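Local structure of nicotinate phosphoribosyltransferase (Saccharomyces cerevisiae, 1VLP) at residues F186-T191 and T367-D372; R193-K198 and N371-K376; A199-M204 and A231-V236. The protein catalyses the ATP-dependent formation of nicotinate ribonucleotide from nicotinate and phosphoribosyl diphosphate, the first step of NAD biosynthesis from nicotinic acid. All coordinates share one frame; numbering follows the deposited sequence.

In the fold
The three contacts gather round helix 197-213 and the strand ends beside it. Contacts 1 and 2 lie about 10 Å apart between centres and run on directly from each other: both use N371 and D372, and the backbone joins them where R195 N meets T370 O at 3.1 Å. Contact 3, nearer the surface, has its centre about 11 Å from that of contact 1, and Q200 NE2 of its first helix reaches T191 OG1 at 3.0 Å. Contact 1 is nearest the active site, holding F189, a probable nicotinate-binding residue, and T367, inferred to bind phosphoribosyl diphosphate and here bonded to a phosphate ion. The side chain of R193, in contact 2, comes within about 5 Å of that phosphate.

Contact 1: residues F186-T191 and T367-D372. With PO4 (phosphate ion), chain E.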
loop_
_atom_site.group_PDB
_atom_site.type_symbol
_atom_site.label_atom_id
_atom_site.label_comp_id
_atom_site.label_asym_id
_atom_site.label_seq_id
_atom_site.Cartn_x
_atom_site.Cartn_y
_atom_site.Cartn_z
ATOM N N PHE A 186 -1.917 15.298 -4.734
ATOM C CA PHE A 186 -1.687 14.235 -3.783
ATOM C C PHE A 186 -2.884 13.362 -3.613
ATOM O O PHE A 186 -4.033 13.751 -3.911
ATOM C CB PHE A 186 -1.238 14.772 -2.394
ATOM C CG PHE A 186 -2.317 15.446 -1.615
ATOM C CD1 PHE A 186 -2.613 16.797 -1.856
ATOM C CD2 PHE A 186 -3.098 14.742 -0.673
ATOM C CE1 PHE A 186 -3.599 17.437 -1.186
ATOM C CE2 PHE A 186 -4.099 15.410 0.027
ATOM C CZ PHE A 186 -4.362 16.725 -0.248
ATOM N N SER A 187 -2.598 12.161 -3.148
ATOM C CA SER A 187 -3.644 11.256 -2.694
ATOM C C SER A 187 -3.391 10.801 -1.259
ATOM O O SER A 187 -2.258 10.741 -0.786
ATOM C CB SER A 187 -3.754 10.066 -3.646
ATOM O OG SER A 187 -2.578 9.290 -3.538
ATOM N N GLU A 188 -4.474 10.501 -0.562
ATOM C CA GLU A 188 -4.462 9.901 0.761
ATOM C C GLU A 188 -4.189 8.421 0.631
ATOM O O GLU A 188 -4.726 7.742 -0.258
ATOM C CB GLU A 188 -5.853 10.130 1.410
ATOM C CG GLU A 188 -5.896 9.774 2.881
ATOM C CD GLU A 188 -6.063 8.301 3.160
ATOM O OE1 GLU A 188 -6.604 7.519 2.334
ATOM O OE2 GLU A 188 -5.625 7.912 4.246
ATOM N N PHE A 189 -3.299 7.909 1.464
ATOM C CA PHE A 189 -2.753 6.554 1.305
ATOM C C PHE A 189 -2.574 5.826 2.643
ATOM O O PHE A 189 -1.748 4.868 2.747
ATOM C CB PHE A 189 -1.380 6.744 0.631
ATOM C CG PHE A 189 -0.695 5.495 0.132
ATOM C CD1 PHE A 189 -1.396 4.343 -0.307
ATOM C CD2 PHE A 189 0.715 5.487 0.075
ATOM C CE1 PHE A 189 -0.700 3.213 -0.769
ATOM C CE2 PHE A 189 1.413 4.360 -0.398
ATOM C CZ PHE A 189 0.706 3.236 -0.825
ATOM N N GLY A 190 -3.273 6.289 3.686
ATOM C CA GLY A 190 -3.000 5.849 5.050
ATOM C C GLY A 190 -3.830 4.689 5.607
ATOM O O GLY A 190 -3.831 4.469 6.808
ATOM N N THR A 191 -4.492 3.900 4.748
ATOM C CA THR A 191 -5.349 2.825 5.266
ATOM C C THR A 191 -4.597 1.863 6.223
ATOM O O THR A 191 -5.030 1.615 7.362
ATOM C CB THR A 191 -6.020 2.024 4.138
ATOM O OG1 THR A 191 -6.806 2.904 3.356
ATOM C CG2 THR A 191 -6.864 0.870 4.702
ATOM N N THR A 367 0.662 7.328 6.415
ATOM C CA THR A 367 0.644 7.378 7.898
ATOM C C THR A 367 0.595 8.769 8.496
ATOM O O THR A 367 -0.057 8.975 9.507
ATOM C CB THR A 367 1.828 6.584 8.477
ATOM O OG1 THR A 367 1.799 5.281 7.874
ATOM C CG2 THR A 367 1.704 6.435 9.973
ATOM N N ASN A 368 1.220 9.755 7.858
ATOM C CA ASN A 368 1.130 11.093 8.380
ATOM C C ASN A 368 -0.302 11.610 8.426
ATOM O O ASN A 368 -0.617 12.439 9.267
ATOM C CB ASN A 368 2.018 12.032 7.580
ATOM C CG ASN A 368 2.037 13.407 8.157
ATOM O OD1 ASN A 368 1.313 14.281 7.719
ATOM N ND2 ASN A 368 2.874 13.609 9.150
ATOM N N PHE A 369 -1.160 11.155 7.498
ATOM C CA PHE A 369 -2.554 11.555 7.528
ATOM C C PHE A 369 -3.348 10.826 8.639
ATOM O O PHE A 369 -4.056 11.442 9.414
ATOM C CB PHE A 369 -3.252 11.363 6.172
ATOM C CG PHE A 369 -3.332 12.623 5.330
ATOM C CD1 PHE A 369 -3.827 13.827 5.871
ATOM C CD2 PHE A 369 -2.912 12.616 4.011
ATOM C CE1 PHE A 369 -3.911 15.005 5.077
ATOM C CE2 PHE A 369 -2.972 13.791 3.215
ATOM C CZ PHE A 369 -3.454 14.989 3.776
ATOM N N THR A 370 -3.254 9.503 8.667
ATOM C CA THR A 370 -4.183 8.661 9.444
ATOM C C THR A 370 -3.648 8.212 10.815
ATOM O O THR A 370 -4.369 7.529 11.559
ATOM C CB THR A 370 -4.527 7.394 8.622
ATOM O OG1 THR A 370 -3.301 6.687 8.355
ATOM C CG2 THR A 370 -5.235 7.834 7.334
ATOM N N ASN A 371 -2.387 8.526 11.125
ATOM C CA ASN A 371 -1.804 8.178 12.410
ATOM C C ASN A 371 -0.815 9.225 12.927
ATOM O O ASN A 371 0.329 8.921 13.253
ATOM C CB ASN A 371 -1.240 6.721 12.398
ATOM C CG ASN A 371 -1.333 6.047 13.745
ATOM O OD1 ASN A 371 -1.331 6.719 14.762
ATOM N ND2 ASN A 371 -1.318 4.722 13.759
ATOM N N ASP A 372 -1.326 10.462 13.047
ATOM C CA ASP A 372 -0.613 11.613 13.557
ATOM C C ASP A 372 -1.346 12.125 14.807
ATOM O O ASP A 372 -2.248 12.954 14.697
ATOM C CB ASP A 372 -0.511 12.711 12.466
ATOM C CG ASP A 372 0.313 13.920 12.931
ATOM O OD1 ASP A 372 0.943 13.825 14.004
ATOM O OD2 ASP A 372 0.340 14.968 12.252
HETATM P P PO4 E . 3.702 5.794 4.640
HETATM O O1 PO4 E . 2.224 5.612 4.425
HETATM O O2 PO4 E . 4.050 6.898 5.598
HETATM O O3 PO4 E . 4.315 4.532 5.263
HETATM O O4 PO4 E . 4.448 5.986 3.336
#
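G190 and T367 bring the backbones closest, their CA atoms 4.9 Å apart, where the loop leaving strand 186-188 passes the start of the short helix 367-370. The helix closes with a bond from N371 N to T367 O. T370 makes the polar link: its OG1 donates to G190 O at 2.8 Å, with a C=O...donor angle of 114° and the hydroxyl tilted from the carbonyl plane. With OG1 placed between its backbone N and carbonyl carbon (chi1 60°), T370 turns OG1 to G190 O and its methyl CG2 to E188 OE2, 3.1 Å away. E188, bent at chi2, brings OE2 back to its own loop, where G190 N donates to it from above the carboxylate plane; T225 and Q200 hold the carboxylate from outside. G190 suits its place, since a CB here would run into T370 OG1. A valine in place of T370 would probably leave G190 O without its hydroxyl donor and free the loop to shift against the helix. Nearer the start of strand 186-188, F186 and F369 meet through their CE2 atoms at 3.7 Å; the ring planes lie 29° apart but are slid so far that they barely overlap. At the helix start, T367 N donates to O1 of the phosphate ion at 3.1 Å, and S341 N binds the same ion. A parallel sheet whose strand ends carry anion-binding backbone NH groups is characteristic of the barrel-like domain of type II phosphoribosyltransferases, and the ion probably marks a phosphate site of phosphoribosyl diphosphate.

Contact 2: residues R193-K198 and N371-K376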
loop_
_atom_site.group_PDB
_atom_site.type_symbol
_atom_site.label_atom_id
_atom_site.label_comp_id
_atom_site.label_asym_id
_atom_site.label_seq_id
_atom_site.Cartn_x
_atom_site.Cartn_y
_atom_site.Cartn_z
ATOM N N ARG A 193 -1.941 1.886 8.048
ATOM C CA ARG A 193 -1.511 2.240 9.392
ATOM C C ARG A 193 -2.402 3.226 10.119
ATOM O O ARG A 193 -1.955 3.916 11.029
ATOM C CB ARG A 193 -0.063 2.640 9.421
ATOM C CG ARG A 193 0.840 1.417 9.598
ATOM C CD ARG A 193 2.288 1.842 9.749
ATOM N NE ARG A 193 3.184 0.798 9.289
ATOM C CZ ARG A 193 4.501 0.927 9.221
ATOM N NH1 ARG A 193 5.080 2.067 9.577
ATOM N NH2 ARG A 193 5.233 -0.089 8.789
ATOM N N ARG A 194 -3.679 3.283 9.733
ATOM C CA ARG A 194 -4.586 4.139 10.410
ATOM C C ARG A 194 -4.696 3.736 11.895
ATOM O O ARG A 194 -4.662 2.535 12.261
ATOM C CB ARG A 194 -5.963 4.113 9.761
ATOM C CG ARG A 194 -6.681 2.817 9.903
ATOM C CD ARG A 194 -7.830 2.748 8.864
ATOM N NE ARG A 194 -8.669 1.586 9.072
ATOM C CZ ARG A 194 -9.563 1.127 8.194
ATOM N NH1 ARG A 194 -9.722 1.710 6.999
ATOM N NH2 ARG A 194 -10.259 0.029 8.492
ATOM N N ARG A 195 -4.880 4.746 12.729
ATOM C CA ARG A 195 -5.093 4.500 14.154
ATOM C C ARG A 195 -6.430 3.771 14.408
ATOM O O ARG A 195 -6.548 2.897 15.329
ATOM C CB ARG A 195 -4.997 5.797 14.940
ATOM C CG ARG A 195 -5.166 5.509 16.414
ATOM C CD ARG A 195 -4.525 6.587 17.284
ATOM N NE ARG A 195 -3.088 6.619 17.069
ATOM C CZ ARG A 195 -2.181 7.026 17.949
ATOM N NH1 ARG A 195 -2.505 7.346 19.181
ATOM N NH2 ARG A 195 -0.910 7.060 17.595
ATOM N N SER A 196 -7.399 4.071 13.526
ATOM C CA SER A 196 -8.699 3.450 13.533
ATOM C C SER A 196 -9.423 3.831 12.229
ATOM O O SER A 196 -9.025 4.770 11.533
ATOM C CB SER A 196 -9.532 3.925 14.714
ATOM O OG SER A 196 -9.860 5.305 14.586
ATOM N N LEU A 197 -10.470 3.089 11.922
ATOM C CA LEU A 197 -11.379 3.447 10.795
ATOM C C LEU A 197 -11.929 4.857 10.984
ATOM O O LEU A 197 -11.874 5.663 10.074
ATOM C CB LEU A 197 -12.487 2.422 10.711
ATOM C CG LEU A 197 -13.534 2.654 9.612
ATOM C CD1 LEU A 197 -12.948 2.617 8.255
ATOM C CD2 LEU A 197 -14.577 1.556 9.775
ATOM N N LYS A 198 -12.319 5.177 12.219
ATOM C CA LYS A 198 -12.850 6.484 12.534
ATOM C C LYS A 198 -11.806 7.560 12.271
ATOM O O LYS A 198 -12.171 8.630 11.795
ATOM C CB LYS A 198 -13.319 6.528 13.971
ATOM C CG LYS A 198 -13.751 7.862 14.432
ATOM C CD LYS A 198 -14.314 7.821 15.829
ATOM C CE LYS A 198 -14.462 9.211 16.401
ATOM N NZ LYS A 198 -15.360 9.254 17.618
ATOM N N ASN A 371 -2.387 8.526 11.125
ATOM C CA ASN A 371 -1.804 8.178 12.410
ATOM C C ASN A 371 -0.815 9.225 12.927
ATOM O O ASN A 371 0.329 8.921 13.253
ATOM C CB ASN A 371 -1.240 6.721 12.398
ATOM C CG ASN A 371 -1.333 6.047 13.745
ATOM O OD1 ASN A 371 -1.331 6.719 14.762
ATOM N ND2 ASN A 371 -1.318 4.722 13.759
ATOM N N ASP A 372 -1.326 10.462 13.047
ATOM C CA ASP A 372 -0.613 11.613 13.557
ATOM C C ASP A 372 -1.346 12.125 14.807
ATOM O O ASP A 372 -2.248 12.954 14.697
ATOM C CB ASP A 372 -0.511 12.711 12.466
ATOM C CG ASP A 372 0.313 13.920 12.931
ATOM O OD1 ASP A 372 0.943 13.825 14.004
ATOM O OD2 ASP A 372 0.340 14.968 12.252
ATOM N N PHE A 373 -0.966 11.574 15.964
ATOM C CA PHE A 373 -1.618 11.807 17.266
ATOM C C PHE A 373 -0.584 12.220 18.293
ATOM O O PHE A 373 0.601 11.792 18.236
ATOM C CB PHE A 373 -2.328 10.545 17.734
ATOM C CG PHE A 373 -3.571 10.236 16.979
ATOM C CD1 PHE A 373 -3.514 9.665 15.722
ATOM C CD2 PHE A 373 -4.815 10.532 17.514
ATOM C CE1 PHE A 373 -4.670 9.381 15.034
ATOM C CE2 PHE A 373 -5.976 10.257 16.827
ATOM C CZ PHE A 373 -5.918 9.696 15.594
ATOM N N ARG A 374 -1.000 13.080 19.213
ATOM C CA ARG A 374 -0.229 13.402 20.408
ATOM C C ARG A 374 -0.816 12.652 21.578
ATOM O O ARG A 374 -1.923 12.115 21.514
ATOM C CB ARG A 374 -0.326 14.898 20.748
ATOM C CG ARG A 374 0.240 15.847 19.742
ATOM C CD ARG A 374 1.725 15.699 19.533
ATOM N NE ARG A 374 2.150 16.652 18.505
ATOM C CZ ARG A 374 2.319 17.964 18.709
ATOM N NH1 ARG A 374 2.128 18.500 19.905
ATOM N NH2 ARG A 374 2.686 18.753 17.703
ATOM N N LYS A 375 -0.052 12.557 22.661
ATOM C CA LYS A 375 -0.543 11.920 23.862
ATOM C C LYS A 375 -1.572 12.845 24.482
ATOM O O LYS A 375 -1.420 14.061 24.435
ATOM C CB LYS A 375 0.608 11.604 24.842
ATOM C CG LYS A 375 1.545 10.528 24.331
ATOM C CD LYS A 375 2.554 10.063 25.363
ATOM C CE LYS A 375 3.334 8.849 24.835
ATOM N NZ LYS A 375 2.474 7.578 24.767
ATOM N N LYS A 376 -2.589 12.246 25.077
ATOM C CA LYS A 376 -3.615 13.023 25.787
ATOM C C LYS A 376 -2.992 13.542 27.086
ATOM O O LYS A 376 -3.194 14.707 27.460
ATOM C CB LYS A 376 -4.858 12.186 26.054
ATOM C CG LYS A 376 -5.928 13.011 26.736
ATOM C CD LYS A 376 -7.273 12.331 26.848
ATOM C CE LYS A 376 -8.327 13.338 27.378
ATOM N NZ LYS A 376 -7.739 14.614 27.955
#
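R195 and N371 stand with CA atoms 5.2 Å apart, where the loop entering helix 197-213 runs past the chain leaving helix 367-370. In the barrel-like phosphoribosyltransferase domain this joins the connection after strand 186-188 to the weakly bonded strand 373-374, paired antiparallel with 382-383. The amide of N371 bridges two residues. Its ND2 donates to R193 O at 2.9 Å, the acceptor lying in the amide plane, while OD1 takes two bonds from R195, which grips this single oxygen side-on through NE and NH2. OD1 lies near the guanidinium plane, at its edge, while the amide plane of N371 stands 82° from it. One face of the guanidinium is taken by F373: the group lies flat on the ring, planes 12° apart and centres separated by 4.2 Å, a cation-pi stack. The bend at chi3 (-63°) of R195 turns the guanidinium from the line of its aliphatic chain, letting both pack on the same phenyl face. S383 accepts from NH1, so the charged group is fixed in its plane by bonds at both ends. Over the centre of the F373 ring sits R195 CD, a CH-pi contact 3.5 Å from the centroid.

Contact 3: residues A199-M204 and A231-V236; sequences AQDLIM and AKKYGV
Y234, M204 and D201 carry this contact between helix 197-213 and the end of helix 228-234. The tyrosine donates from OH to D201 OD1 at 2.6 Å, and the carboxylate oxygen lies at the edge of the phenol ring, close to its plane. K233 NZ forms a salt bridge to the same oxygen at 2.8 Å. The two donors come from opposite faces of the carboxylate plane, so OD1 is gripped between hydroxyl and ammonium. A water adds a second route, donating to D201 OD2 and accepting from K233 NZ, while Q205 also binds OD2 within the aspartate's own helix. In the barrel-like domain, helix 197-213 is the helix of the beta-alpha-beta crossover from strand 186-188 to the neighbouring parallel strand 222-225, and helix 228-234 follows that strand. The polar cluster lies at the more exposed side, and the buried M204 supplies the apolar packing. This selenomethionine lays its CB over one face of the Y234 ring, a CH-pi contact 4.0 Å from the centroid and 27° off the normal. Bends at chi2 (-55°) and chi3 (-61°) curl the chain, bringing CE to 3.9 Å from Y234 CB. The same methyl touches V236 CG2 at 4.3 Å.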
loop_
_atom_site.group_PDB
_atom_site.type_symbol
_atom_site.label_atom_id
_atom_site.label_comp_id
_atom_site.label_asym_id
_atom_site.label_seq_id
_atom_site.Cartn_x
_atom_site.Cartn_y
_atom_site.Cartn_z
ATOM N N ALA A 199 -10.533 7.297 12.594
ATOM C CA ALA A 199 -9.438 8.283 12.390
ATOM C C ALA A 199 -9.339 8.616 10.921
ATOM O O ALA A 199 -9.227 9.772 10.524
ATOM C CB ALA A 199 -8.067 7.757 12.907
ATOM N N GLN A 200 -9.325 7.583 10.105
ATOM C CA GLN A 200 -9.249 7.816 8.665
ATOM C C GLN A 200 -10.482 8.577 8.137
ATOM O O GLN A 200 -10.339 9.488 7.344
ATOM C CB GLN A 200 -8.999 6.499 7.915
ATOM C CG GLN A 200 -8.784 6.664 6.381
ATOM C CD GLN A 200 -8.314 5.381 5.738
ATOM O OE1 GLN A 200 -8.712 4.337 6.165
ATOM N NE2 GLN A 200 -7.528 5.464 4.644
ATOM N N ASP A 201 -11.673 8.221 8.595
ATOM C CA ASP A 201 -12.869 8.966 8.234
ATOM C C ASP A 201 -12.810 10.467 8.604
ATOM O O ASP A 201 -13.205 11.346 7.821
ATOM C CB ASP A 201 -14.093 8.320 8.841
ATOM C CG ASP A 201 -15.375 9.004 8.381
ATOM O OD1 ASP A 201 -15.740 8.865 7.184
ATOM O OD2 ASP A 201 -15.978 9.682 9.207
ATOM N N LEU A 202 -12.278 10.758 9.795
ATOM C CA LEU A 202 -12.146 12.155 10.215
ATOM C C LEU A 202 -11.155 12.913 9.360
ATOM O O LEU A 202 -11.414 14.055 9.012
ATOM C CB LEU A 202 -11.747 12.263 11.683
ATOM C CG LEU A 202 -12.829 11.936 12.692
ATOM C CD1 LEU A 202 -12.153 11.874 14.047
ATOM C CD2 LEU A 202 -13.925 12.974 12.603
ATOM N N ILE A 203 -10.029 12.297 8.995
ATOM C CA ILE A 203 -9.060 12.966 8.116
ATOM C C ILE A 203 -9.612 13.132 6.684
ATOM O O ILE A 203 -9.369 14.144 6.048
ATOM C CB ILE A 203 -7.617 12.414 8.256
ATOM C CG1 ILE A 203 -7.455 11.064 7.612
ATOM C CG2 ILE A 203 -7.176 12.464 9.711
ATOM C CD1 ILE A 203 -7.238 11.143 6.120
HETATM N N MSE A 204 -10.446 12.202 6.237
HETATM C CA MSE A 204 -11.142 12.363 4.949
HETATM C C MSE A 204 -12.045 13.593 4.996
HETATM O O MSE A 204 -12.073 14.413 4.059
HETATM C CB MSE A 204 -11.966 11.123 4.593
HETATM C CG MSE A 204 -11.181 9.903 4.082
HETATM SE SE MSE A 204 -10.044 10.297 2.521
HETATM C CE MSE A 204 -11.492 10.864 1.250
ATOM N N ALA A 231 -13.097 6.465 -1.127
ATOM C CA ALA A 231 -13.267 7.107 -2.448
ATOM C C ALA A 231 -14.774 7.163 -2.799
ATOM O O ALA A 231 -15.314 8.188 -3.181
ATOM C CB ALA A 231 -12.591 6.338 -3.443
ATOM N N LYS A 232 -15.429 6.020 -2.648
ATOM C CA LYS A 232 -16.872 5.899 -2.925
ATOM C C LYS A 232 -17.682 6.829 -2.023
ATOM O O LYS A 232 -18.566 7.545 -2.510
ATOM C CB LYS A 232 -17.320 4.451 -2.772
ATOM C CG LYS A 232 -18.785 4.172 -3.187
ATOM C CD LYS A 232 -19.007 2.651 -3.108
ATOM C CE LYS A 232 -20.373 2.271 -3.612
ATOM N NZ LYS A 232 -21.416 2.857 -2.739
ATOM N N LYS A 233 -17.399 6.802 -0.726
ATOM C CA LYS A 233 -18.109 7.593 0.246
ATOM C C LYS A 233 -18.033 9.118 -0.017
ATOM O O LYS A 233 -19.040 9.821 0.054
ATOM C CB LYS A 233 -17.581 7.320 1.633
ATOM C CG LYS A 233 -18.343 8.036 2.752
ATOM C CD LYS A 233 -17.943 7.610 4.091
ATOM C CE LYS A 233 -18.667 8.461 5.136
ATOM N NZ LYS A 233 -18.329 8.105 6.549
ATOM N N TYR A 234 -16.830 9.604 -0.295
ATOM C CA TYR A 234 -16.535 11.053 -0.406
ATOM C C TYR A 234 -16.554 11.575 -1.831
ATOM O O TYR A 234 -16.371 12.799 -2.075
ATOM C CB TYR A 234 -15.227 11.363 0.343
ATOM C CG TYR A 234 -15.471 11.292 1.819
ATOM C CD1 TYR A 234 -16.069 12.345 2.493
ATOM C CD2 TYR A 234 -15.066 10.188 2.565
ATOM C CE1 TYR A 234 -16.331 12.295 3.852
ATOM C CE2 TYR A 234 -15.343 10.107 3.952
ATOM C CZ TYR A 234 -15.972 11.167 4.590
ATOM O OH TYR A 234 -16.229 11.109 5.947
ATOM N N GLY A 235 -16.876 10.686 -2.774
ATOM C CA GLY A 235 -17.064 11.058 -4.159
ATOM C C GLY A 235 -15.807 11.485 -4.879
ATOM O O GLY A 235 -15.860 12.358 -5.748
ATOM N N VAL A 236 -14.697 10.841 -4.546
ATOM C CA VAL A 236 -13.393 11.086 -5.183
ATOM C C VAL A 236 -12.868 9.816 -5.831
ATOM O O VAL A 236 -13.407 8.711 -5.629
ATOM C CB VAL A 236 -12.383 11.726 -4.168
ATOM C CG1 VAL A 236 -12.957 13.038 -3.591
ATOM C CG2 VAL A 236 -12.026 10.809 -3.043
HETATM O O HOH W 1 -18.427 10.142 8.582
#